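Local coordinates for protein NAD(P)H-flavin oxidoreductase (Staphylococcus epidermidis ATCC 12228, PDB 3GBH) that probably transfers hydride from NAD(P)H to flavin and on to an acceptor, as an FMN-binding oxidoreductase of the nitroreductase family, at residues T43-S48 with S144-Q149; V49-W54 with E99-D104; G90-Y95 with L130-M135. All blocks are in the same frame, centred on the assembly; numbering follows the deposited sequence.

Contact 1: residues T43-S48 with S144-Q149; sequences TKAPSS and SLMAMQ. With FMN (flavin mononucleotide), chain E.
The loop 43-48 passes close beside the helical segment 144-149, with A45 and M146 as the nearest pair, their CA atoms 5.1 Å apart. That closeness is the work of a small side chain: the A45 methyl points at the helix and rests on its backbone, CB lying 3.6 Å from CA of M146. The side chain of the same M146, a selenomethionine, has its CG anti to the backbone N (chi1 -175°). It lies alongside T43, pointing the same way, with M146 CG 4.1 Å from T43 CG2. Q149 stretches its amide across to the backbone of K44 and A45. Its NE2 sits 3.4 Å from A45 N, but both are donors, and NE2 bonds instead to the carbonyl of K41 just before the loop. On the other end of the amide, a water lies 2.7 Å from Q149 OE1, placed to donate to it, and has a longer, weak contact with K44 O; it may not serve both at once.

Toward the cofactor, L145 CD1 touches both P46 O, 3.8 Å away, and the flavin methyl C8M of FMN, 3.3 Å away; P46 O itself is buried without a polar partner. S48 N approaches the dimethylbenzene side of the flavin and bonds to D142. The carbonyls of K44 and A45 are held by R18 and R203 of the second subunit, which also bind the FMN, a site shared between chains as in other nitroreductases. M146 also packs on W54 and I56 of strand 54-59, and A147 on L187 and I189 of strand 183-192.

Contact 2: residues V49-W54 with E99-D104; sequences VNMQPW and EQIYGD. With CA (calcium ion), chain N; FMN (flavin mononucleotide), chain E.
With CG anti to the carbonyl carbon (chi1 -76°), the ring of Y102 swings out from its helix toward the loop and brings its hydroxyl to V49 O, while in I101 the CG2 branch stands anti to the backbone N and reaches N50 and Q52. The phenol donates a short bond, Y102 OH to V49 O 2.6 Å, arriving from above the carbonyl plane, with V49 O near the plane of the ring at its edge. V49, N50 and Q52 all have positive phi, and this twisted backbone presents successive carbonyls to the helix. I101 fits against them: its CG2 lies 3.6 Å from N50 O, and its CD1 the same distance from M51 O.

Q52 slides past I101 in the opposite direction, its amide laid against the branched side chain. NE2 of Q52 turns back to N50 O at 3.0 Å, nearly in its own amide plane, which fixes the rotation of the amide; OE1 is taken by the backbone of L204 of the second subunit. The bent selenomethionine M51 crosses I101 obliquely, SE 4.2 Å from CD1, and places its methyl CE 4.2 Å from CE1 of Y102. N50 faces the ribityl chain, its CB 3.5 Å from O4' of FMN, and gives ND2 to V202 of the second subunit.

Elsewhere on the same helix, D104 OD1 binds a calcium ion at 2.3 Å; E107 is a further ligand, and Q100 O accepts from a metal-bound water. Around the contact, helix 113-128 supplies I123, which touches M51 and Y102, and Y127, which touches V49, while P53 rests on V139 of helix 132-156, next to strand 54-59.

Contact 3: residues G90-Y95 with L130-M135; sequences GDLQNY and LSREGM
The carbonyl oxygen of D91 is gripped twice by N94, the residue whose amide meets M135 across the contact: N94 ND2 gives a bond of 2.9 Å, and N94 N a weak one. The weak backbone bond closes a type I beta turn from D91 to N94 at the end of strand 84-91, and ND2 reinforces it from the side chain. An Asx turn lies within it, for D91 OD1 accepts from Q93 N at 2.9 Å. The same carboxylate forms salt bridges with R55 and R182, tying the turn to strand 54-59 and to the start of 183-192 in this nitroreductase fold.

On the opposing segment, S131 is the N-cap of helix 132-156, its OG accepting from G134 N at 2.9 Å. The first turn of that helix sends M135, a selenomethionine, into the bend. Its chain folds at chi2 and chi3, and its CG and CE both lie near the backbone L92 O, CG at 3.4 Å. The L92 and M135 side chains slide past each other in opposite directions, L92 CD2 3.9 Å from M135 CG. SE lies 3.4 Å from N94 ND2, the two side chains coming from opposite directions, and CE also touches the edge of the Y95 ring in its plane, 3.8 Å from CD2. N94 can offer its amide there because CG sits between the backbone N and the carbonyl carbon (chi1 52°), the same placement that lets ND2 bond to D91 O.

Y127 of helix 113-128 packs against both N94 and M135, and V139 of helix 132-156 against L92 and N94. R132 lies at the outer margin, extended from CG to NE, with NH1 bonded to D181 O. L92 crosses this arm at about a right angle and sets its CD1 over the centre of one guanidinium face, 3.5 Å from CZ.

Read from the N terminus, the loop after helix 32-42 supplies segments 43-48 and 49-54, strand 84-91 runs out into 90-95, and helix 98-107 follows with 99-104. Segment 130-135 leads into helix 132-156, which returns to 43-48 with 144-149. Contact 1 therefore closes the longest loop and encloses the others. Contact 2 joins 49-54 to helix 98-107, contact 3 the end of strand 84-91 to the start of helix 132-156, and these two cross. W54 of contact 2 packs against T43, A45 and M146 of contact 1, and both contacts touch FMN. Contact 2 joins contact 3 through P53 O to D91 N and M51 on N94. Contacts 1 and 3 do not touch, but both use helix 132-156.

Contact 1: residues T43-S48 with S144-Q149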
# COMPACT_ATOMS: atom_id res chain seq x y z
N THR B 43 15.15 -26.56 -0.10
CA THR B 43 15.34 -27.16 1.22
C THR B 43 15.66 -26.11 2.30
O THR B 43 15.87 -26.47 3.46
CB THR B 43 16.43 -28.22 1.18
OG1 THR B 43 17.64 -27.64 0.68
CG2 THR B 43 15.98 -29.39 0.31
N LYS B 44 15.66 -24.82 1.93
CA LYS B 44 15.57 -23.71 2.91
C LYS B 44 14.19 -23.58 3.54
O LYS B 44 13.99 -22.79 4.46
CB LYS B 44 15.99 -22.37 2.29
CG LYS B 44 17.45 -22.27 1.98
CD LYS B 44 17.87 -20.96 1.23
CE LYS B 44 17.81 -19.74 2.14
NZ LYS B 44 18.80 -19.84 3.22
N ALA B 45 13.22 -24.34 3.03
CA ALA B 45 11.89 -24.46 3.63
C ALA B 45 12.00 -24.81 5.10
O ALA B 45 12.95 -25.49 5.51
CB ALA B 45 11.10 -25.55 2.90
N PRO B 46 11.00 -24.41 5.89
CA PRO B 46 11.01 -24.78 7.29
C PRO B 46 10.50 -26.21 7.47
O PRO B 46 9.84 -26.76 6.60
CB PRO B 46 10.02 -23.79 7.91
CG PRO B 46 9.04 -23.54 6.82
CD PRO B 46 9.80 -23.64 5.53
N SER B 47 10.82 -26.79 8.62
CA SER B 47 10.31 -28.09 8.97
C SER B 47 10.22 -28.20 10.47
O SER B 47 10.90 -27.48 11.21
CB SER B 47 11.21 -29.20 8.42
OG SER B 47 12.51 -29.10 8.99
N SER B 48 9.38 -29.13 10.93
CA SER B 48 9.15 -29.30 12.36
C SER B 48 10.50 -29.64 13.01
O SER B 48 11.22 -30.51 12.53
CB SER B 48 8.07 -30.40 12.58
OG SER B 48 7.87 -30.68 13.96
N SER B 144 5.75 -31.28 1.86
CA SER B 144 4.90 -30.42 1.04
C SER B 144 5.33 -28.94 1.08
O SER B 144 5.27 -28.22 0.08
CB SER B 144 3.43 -30.61 1.45
OG SER B 144 3.05 -31.98 1.24
N LEU B 145 5.76 -28.47 2.25
CA LEU B 145 6.30 -27.12 2.35
C LEU B 145 7.50 -26.95 1.40
O LEU B 145 7.59 -25.96 0.66
CB LEU B 145 6.66 -26.76 3.78
CG LEU B 145 5.53 -26.71 4.83
CD1 LEU B 145 6.10 -26.48 6.21
CD2 LEU B 145 4.51 -25.62 4.48
N MSE B 146 8.42 -27.91 1.44
CA MSE B 146 9.60 -27.90 0.57
C MSE B 146 9.19 -28.00 -0.90
O MSE B 146 9.69 -27.28 -1.73
CB MSE B 146 10.54 -29.02 0.98
CG MSE B 146 11.85 -29.08 0.26
SE MSE B 146 11.71 -29.96 -1.46
CE MSE B 146 11.27 -31.77 -0.79
N ALA B 147 8.24 -28.88 -1.19
CA ALA B 147 7.76 -29.05 -2.57
C ALA B 147 7.23 -27.75 -3.21
O ALA B 147 7.55 -27.46 -4.39
CB ALA B 147 6.68 -30.14 -2.64
N MSE B 148 6.48 -26.94 -2.44
CA MSE B 148 5.97 -25.69 -2.98
C MSE B 148 7.14 -24.77 -3.31
O MSE B 148 7.20 -24.18 -4.38
CB MSE B 148 5.04 -24.99 -1.98
CG MSE B 148 4.40 -23.74 -2.54
SE MSE B 148 2.97 -24.16 -3.81
CE MSE B 148 3.83 -23.56 -5.47
N GLN B 149 8.06 -24.62 -2.38
CA GLN B 149 9.21 -23.79 -2.62
C GLN B 149 10.05 -24.33 -3.80
O GLN B 149 10.58 -23.55 -4.58
CB GLN B 149 10.00 -23.60 -1.34
CG GLN B 149 11.10 -22.58 -1.42
CD GLN B 149 11.47 -22.03 -0.05
OE1 GLN B 149 10.66 -21.40 0.61
NE2 GLN B 149 12.71 -22.28 0.38
N1 FMN E . 8.46 -23.35 15.81
C2 FMN E . 8.00 -23.08 17.09
O2 FMN E . 8.54 -22.18 17.75
N3 FMN E . 6.96 -23.83 17.62
C4 FMN E . 6.35 -24.84 16.90
O4 FMN E . 5.41 -25.46 17.44
C4A FMN E . 6.81 -25.14 15.60
N5 FMN E . 6.27 -26.17 14.84
C5A FMN E . 6.55 -26.23 13.49
C6 FMN E . 5.79 -27.04 12.65
C7 FMN E . 6.02 -27.11 11.30
C7M FMN E . 5.17 -27.98 10.41
C8 FMN E . 7.05 -26.36 10.76
C8M FMN E . 7.29 -26.42 9.28
C9 FMN E . 7.82 -25.55 11.57
C9A FMN E . 7.60 -25.47 12.95
N10 FMN E . 8.35 -24.66 13.80
C10 FMN E . 7.89 -24.40 15.07
C1' FMN E . 9.46 -23.78 13.23
C2' FMN E . 10.68 -24.65 12.95
O2' FMN E . 11.43 -24.87 14.13
C3' FMN E . 11.58 -23.92 11.96
O3' FMN E . 10.89 -23.73 10.75
C4' FMN E . 12.90 -24.63 11.71
O4' FMN E . 13.60 -24.56 12.94
C5' FMN E . 13.66 -23.95 10.57
O5' FMN E . 13.96 -22.58 10.89
P FMN E . 13.45 -21.40 9.93
O1P FMN E . 13.86 -20.06 10.53
O2P FMN E . 11.95 -21.48 9.81
O3P FMN E . 13.98 -21.52 8.55
O HOH W 1 11.63 -20.85 3.12

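Contact 2: residues V49-W54 with E99-D104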
# COMPACT_ATOMS: atom_id res chain seq x y z
N VAL B 49 10.84 -28.92 14.07
CA VAL B 49 12.15 -28.99 14.76
C VAL B 49 13.38 -29.04 13.85
O VAL B 49 14.42 -29.58 14.22
CB VAL B 49 12.19 -30.09 15.87
CG1 VAL B 49 11.26 -29.65 17.03
CG2 VAL B 49 11.78 -31.45 15.35
N ASN B 50 13.24 -28.43 12.67
CA ASN B 50 14.29 -28.40 11.66
C ASN B 50 14.83 -29.78 11.28
O ASN B 50 16.00 -29.92 10.92
CB ASN B 50 15.42 -27.48 12.11
CG ASN B 50 16.29 -27.01 10.95
OD1 ASN B 50 15.81 -26.85 9.81
ND2 ASN B 50 17.57 -26.81 11.22
N MSE B 51 13.97 -30.79 11.33
CA MSE B 51 14.43 -32.16 11.15
C MSE B 51 14.47 -32.56 9.70
O MSE B 51 15.02 -33.59 9.40
CB MSE B 51 13.60 -33.13 11.98
CG MSE B 51 14.34 -34.39 12.33
SE MSE B 51 15.84 -34.06 13.53
CE MSE B 51 14.84 -33.63 15.13
N GLN B 52 13.92 -31.75 8.79
CA GLN B 52 14.20 -31.91 7.37
C GLN B 52 13.99 -33.36 6.89
O GLN B 52 14.91 -33.99 6.41
CB GLN B 52 15.62 -31.46 7.10
CG GLN B 52 15.85 -30.00 7.44
CD GLN B 52 17.31 -29.66 7.46
OE1 GLN B 52 18.00 -29.70 6.41
NE2 GLN B 52 17.83 -29.40 8.65
N PRO B 53 12.77 -33.89 7.02
CA PRO B 53 12.54 -35.31 6.74
C PRO B 53 12.38 -35.68 5.25
O PRO B 53 12.14 -36.87 4.90
CB PRO B 53 11.24 -35.57 7.47
CG PRO B 53 10.46 -34.29 7.29
CD PRO B 53 11.53 -33.19 7.40
N TRP B 54 12.51 -34.69 4.37
CA TRP B 54 12.25 -34.90 2.95
C TRP B 54 13.41 -35.62 2.30
O TRP B 54 14.57 -35.35 2.62
CB TRP B 54 12.02 -33.58 2.23
CG TRP B 54 12.92 -32.46 2.67
CD1 TRP B 54 14.25 -32.35 2.46
CD2 TRP B 54 12.53 -31.31 3.43
NE1 TRP B 54 14.73 -31.18 3.01
CE2 TRP B 54 13.69 -30.53 3.62
CE3 TRP B 54 11.32 -30.86 3.96
CZ2 TRP B 54 13.67 -29.34 4.33
CZ3 TRP B 54 11.30 -29.67 4.66
CH2 TRP B 54 12.45 -28.92 4.83
N GLU B 99 21.47 -35.64 15.38
CA GLU B 99 22.81 -35.35 15.88
C GLU B 99 23.59 -34.58 14.82
O GLU B 99 24.26 -33.61 15.13
CB GLU B 99 23.53 -36.62 16.33
CG GLU B 99 22.97 -37.26 17.64
CD GLU B 99 23.23 -36.41 18.90
OE1 GLU B 99 24.01 -35.41 18.82
OE2 GLU B 99 22.66 -36.75 19.98
N GLN B 100 23.44 -34.99 13.56
CA GLN B 100 24.13 -34.33 12.45
C GLN B 100 23.70 -32.90 12.27
O GLN B 100 24.54 -32.00 12.18
CB GLN B 100 23.85 -35.07 11.13
CG GLN B 100 24.61 -34.50 9.96
CD GLN B 100 24.22 -35.11 8.63
OE1 GLN B 100 23.46 -36.09 8.57
NE2 GLN B 100 24.74 -34.53 7.54
N ILE B 101 22.38 -32.69 12.20
CA ILE B 101 21.78 -31.39 11.95
C ILE B 101 22.13 -30.42 13.07
O ILE B 101 22.64 -29.29 12.84
CB ILE B 101 20.20 -31.53 11.83
CG1 ILE B 101 19.82 -32.28 10.55
CG2 ILE B 101 19.50 -30.17 11.78
CD1 ILE B 101 18.33 -32.70 10.49
N TYR B 102 21.86 -30.85 14.29
CA TYR B 102 22.07 -29.98 15.44
C TYR B 102 23.56 -29.80 15.68
O TYR B 102 24.00 -28.71 16.04
CB TYR B 102 21.31 -30.49 16.65
CG TYR B 102 19.81 -30.20 16.55
CD1 TYR B 102 19.01 -30.76 15.55
CD2 TYR B 102 19.22 -29.34 17.45
CE1 TYR B 102 17.62 -30.46 15.47
CE2 TYR B 102 17.87 -29.05 17.39
CZ TYR B 102 17.07 -29.60 16.41
OH TYR B 102 15.74 -29.26 16.38
N GLY B 103 24.33 -30.84 15.41
CA GLY B 103 25.79 -30.75 15.44
C GLY B 103 26.32 -29.68 14.49
O GLY B 103 27.22 -28.91 14.83
N ASP B 104 25.75 -29.64 13.28
CA ASP B 104 26.09 -28.61 12.27
C ASP B 104 25.77 -27.21 12.77
O ASP B 104 26.52 -26.27 12.51
CB ASP B 104 25.35 -28.88 10.94
CG ASP B 104 25.93 -30.07 10.15
OD1 ASP B 104 26.92 -30.70 10.60
OD2 ASP B 104 25.38 -30.39 9.06
CA CA N . 28.92 -31.77 11.15
N1 FMN E . 8.46 -23.35 15.81
C2 FMN E . 8.00 -23.08 17.09
O2 FMN E . 8.54 -22.18 17.75
N3 FMN E . 6.96 -23.83 17.62
C4 FMN E . 6.35 -24.84 16.90
O4 FMN E . 5.41 -25.46 17.44
C4A FMN E . 6.81 -25.14 15.60
N5 FMN E . 6.27 -26.17 14.84
C5A FMN E . 6.55 -26.23 13.49
C6 FMN E . 5.79 -27.04 12.65
C7 FMN E . 6.02 -27.11 11.30
C7M FMN E . 5.17 -27.98 10.41
C8 FMN E . 7.05 -26.36 10.76
C8M FMN E . 7.29 -26.42 9.28
C9 FMN E . 7.82 -25.55 11.57
C9A FMN E . 7.60 -25.47 12.95
N10 FMN E . 8.35 -24.66 13.80
C10 FMN E . 7.89 -24.40 15.07
C1' FMN E . 9.46 -23.78 13.23
C2' FMN E . 10.68 -24.65 12.95
O2' FMN E . 11.43 -24.87 14.13
C3' FMN E . 11.58 -23.92 11.96
O3' FMN E . 10.89 -23.73 10.75
C4' FMN E . 12.90 -24.63 11.71
O4' FMN E . 13.60 -24.56 12.94
C5' FMN E . 13.66 -23.95 10.57
O5' FMN E . 13.96 -22.58 10.89
P FMN E . 13.45 -21.40 9.93
O1P FMN E . 13.86 -20.06 10.53
O2P FMN E . 11.95 -21.48 9.81
O3P FMN E . 13.98 -21.52 8.55
O HOH W 2 27.20 -32.62 12.69
O HOH W 3 28.23 -33.14 9.55
O HOH W 4 31.32 -32.35 9.67

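Contact 3: residues G90-Y95 with L130-M135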
# COMPACT_ATOMS: atom_id res chain seq x y z
N GLY B 90 8.99 -39.00 2.59
CA GLY B 90 9.19 -38.53 3.95
C GLY B 90 9.85 -39.65 4.74
O GLY B 90 9.46 -40.81 4.63
N ASP B 91 10.87 -39.32 5.50
CA ASP B 91 11.58 -40.31 6.33
C ASP B 91 10.89 -40.38 7.70
O ASP B 91 10.94 -39.43 8.47
CB ASP B 91 13.05 -39.90 6.46
CG ASP B 91 13.86 -40.82 7.30
OD1 ASP B 91 13.39 -41.91 7.75
OD2 ASP B 91 15.03 -40.45 7.45
N LEU B 92 10.24 -41.50 8.00
CA LEU B 92 9.53 -41.67 9.28
C LEU B 92 10.49 -41.84 10.46
O LEU B 92 10.05 -41.77 11.61
CB LEU B 92 8.60 -42.91 9.22
CG LEU B 92 7.48 -42.88 8.18
CD1 LEU B 92 6.76 -44.25 8.15
CD2 LEU B 92 6.50 -41.77 8.47
N GLN B 93 11.78 -42.06 10.17
CA GLN B 93 12.86 -42.07 11.18
C GLN B 93 13.82 -40.91 11.00
O GLN B 93 15.04 -41.02 11.21
CB GLN B 93 13.59 -43.41 11.15
CG GLN B 93 12.69 -44.59 11.48
CD GLN B 93 13.36 -45.91 11.25
OE1 GLN B 93 14.48 -46.11 11.67
NE2 GLN B 93 12.66 -46.83 10.59
N ASN B 94 13.25 -39.75 10.68
CA ASN B 94 14.01 -38.58 10.36
C ASN B 94 14.94 -38.10 11.49
O ASN B 94 15.92 -37.38 11.22
CB ASN B 94 13.06 -37.45 9.94
CG ASN B 94 11.95 -37.20 10.93
OD1 ASN B 94 12.22 -36.74 12.03
ND2 ASN B 94 10.68 -37.49 10.55
N TYR B 95 14.60 -38.48 12.72
CA TYR B 95 15.35 -38.10 13.93
C TYR B 95 16.71 -38.78 13.98
O TYR B 95 17.59 -38.40 14.75
CB TYR B 95 14.56 -38.45 15.20
CG TYR B 95 14.05 -39.87 15.20
CD1 TYR B 95 14.89 -40.93 15.47
CD2 TYR B 95 12.73 -40.15 14.84
CE1 TYR B 95 14.43 -42.22 15.43
CE2 TYR B 95 12.26 -41.42 14.81
CZ TYR B 95 13.11 -42.46 15.08
OH TYR B 95 12.64 -43.75 15.03
N LEU B 130 6.29 -40.83 18.79
CA LEU B 130 5.14 -40.57 17.95
C LEU B 130 4.65 -41.84 17.27
O LEU B 130 5.44 -42.67 16.84
CB LEU B 130 5.48 -39.55 16.85
CG LEU B 130 5.61 -38.08 17.24
CD1 LEU B 130 6.30 -37.29 16.12
CD2 LEU B 130 4.25 -37.50 17.54
N SER B 131 3.34 -41.97 17.15
CA SER B 131 2.75 -43.05 16.37
C SER B 131 3.19 -42.94 14.93
O SER B 131 3.59 -41.86 14.45
CB SER B 131 1.21 -42.98 16.44
OG SER B 131 0.69 -41.84 15.75
N ARG B 132 3.11 -44.04 14.21
CA ARG B 132 3.37 -44.02 12.78
C ARG B 132 2.48 -42.98 12.04
O ARG B 132 2.97 -42.24 11.19
CB ARG B 132 3.21 -45.41 12.16
CG ARG B 132 3.60 -45.47 10.67
CD ARG B 132 3.42 -46.87 10.07
NE ARG B 132 3.75 -46.91 8.63
CZ ARG B 132 4.93 -47.29 8.12
NH1 ARG B 132 5.93 -47.67 8.91
NH2 ARG B 132 5.11 -47.29 6.80
N GLU B 133 1.19 -42.93 12.37
CA GLU B 133 0.26 -41.98 11.72
C GLU B 133 0.62 -40.52 12.03
O GLU B 133 0.69 -39.68 11.13
CB GLU B 133 -1.23 -42.29 12.07
CG GLU B 133 -2.20 -41.45 11.20
CD GLU B 133 -3.68 -41.79 11.39
OE1 GLU B 133 -3.98 -42.82 12.04
OE2 GLU B 133 -4.54 -41.03 10.87
N GLY B 134 0.91 -40.24 13.29
CA GLY B 134 1.38 -38.92 13.68
C GLY B 134 2.66 -38.51 12.95
O GLY B 134 2.79 -37.39 12.50
N MSE B 135 3.62 -39.40 12.86
CA MSE B 135 4.84 -39.10 12.09
C MSE B 135 4.57 -38.93 10.58
O MSE B 135 5.14 -38.04 9.95
CB MSE B 135 5.92 -40.16 12.31
CG MSE B 135 7.29 -39.74 11.72
SE MSE B 135 8.02 -38.15 12.56
CE MSE B 135 9.27 -39.10 13.77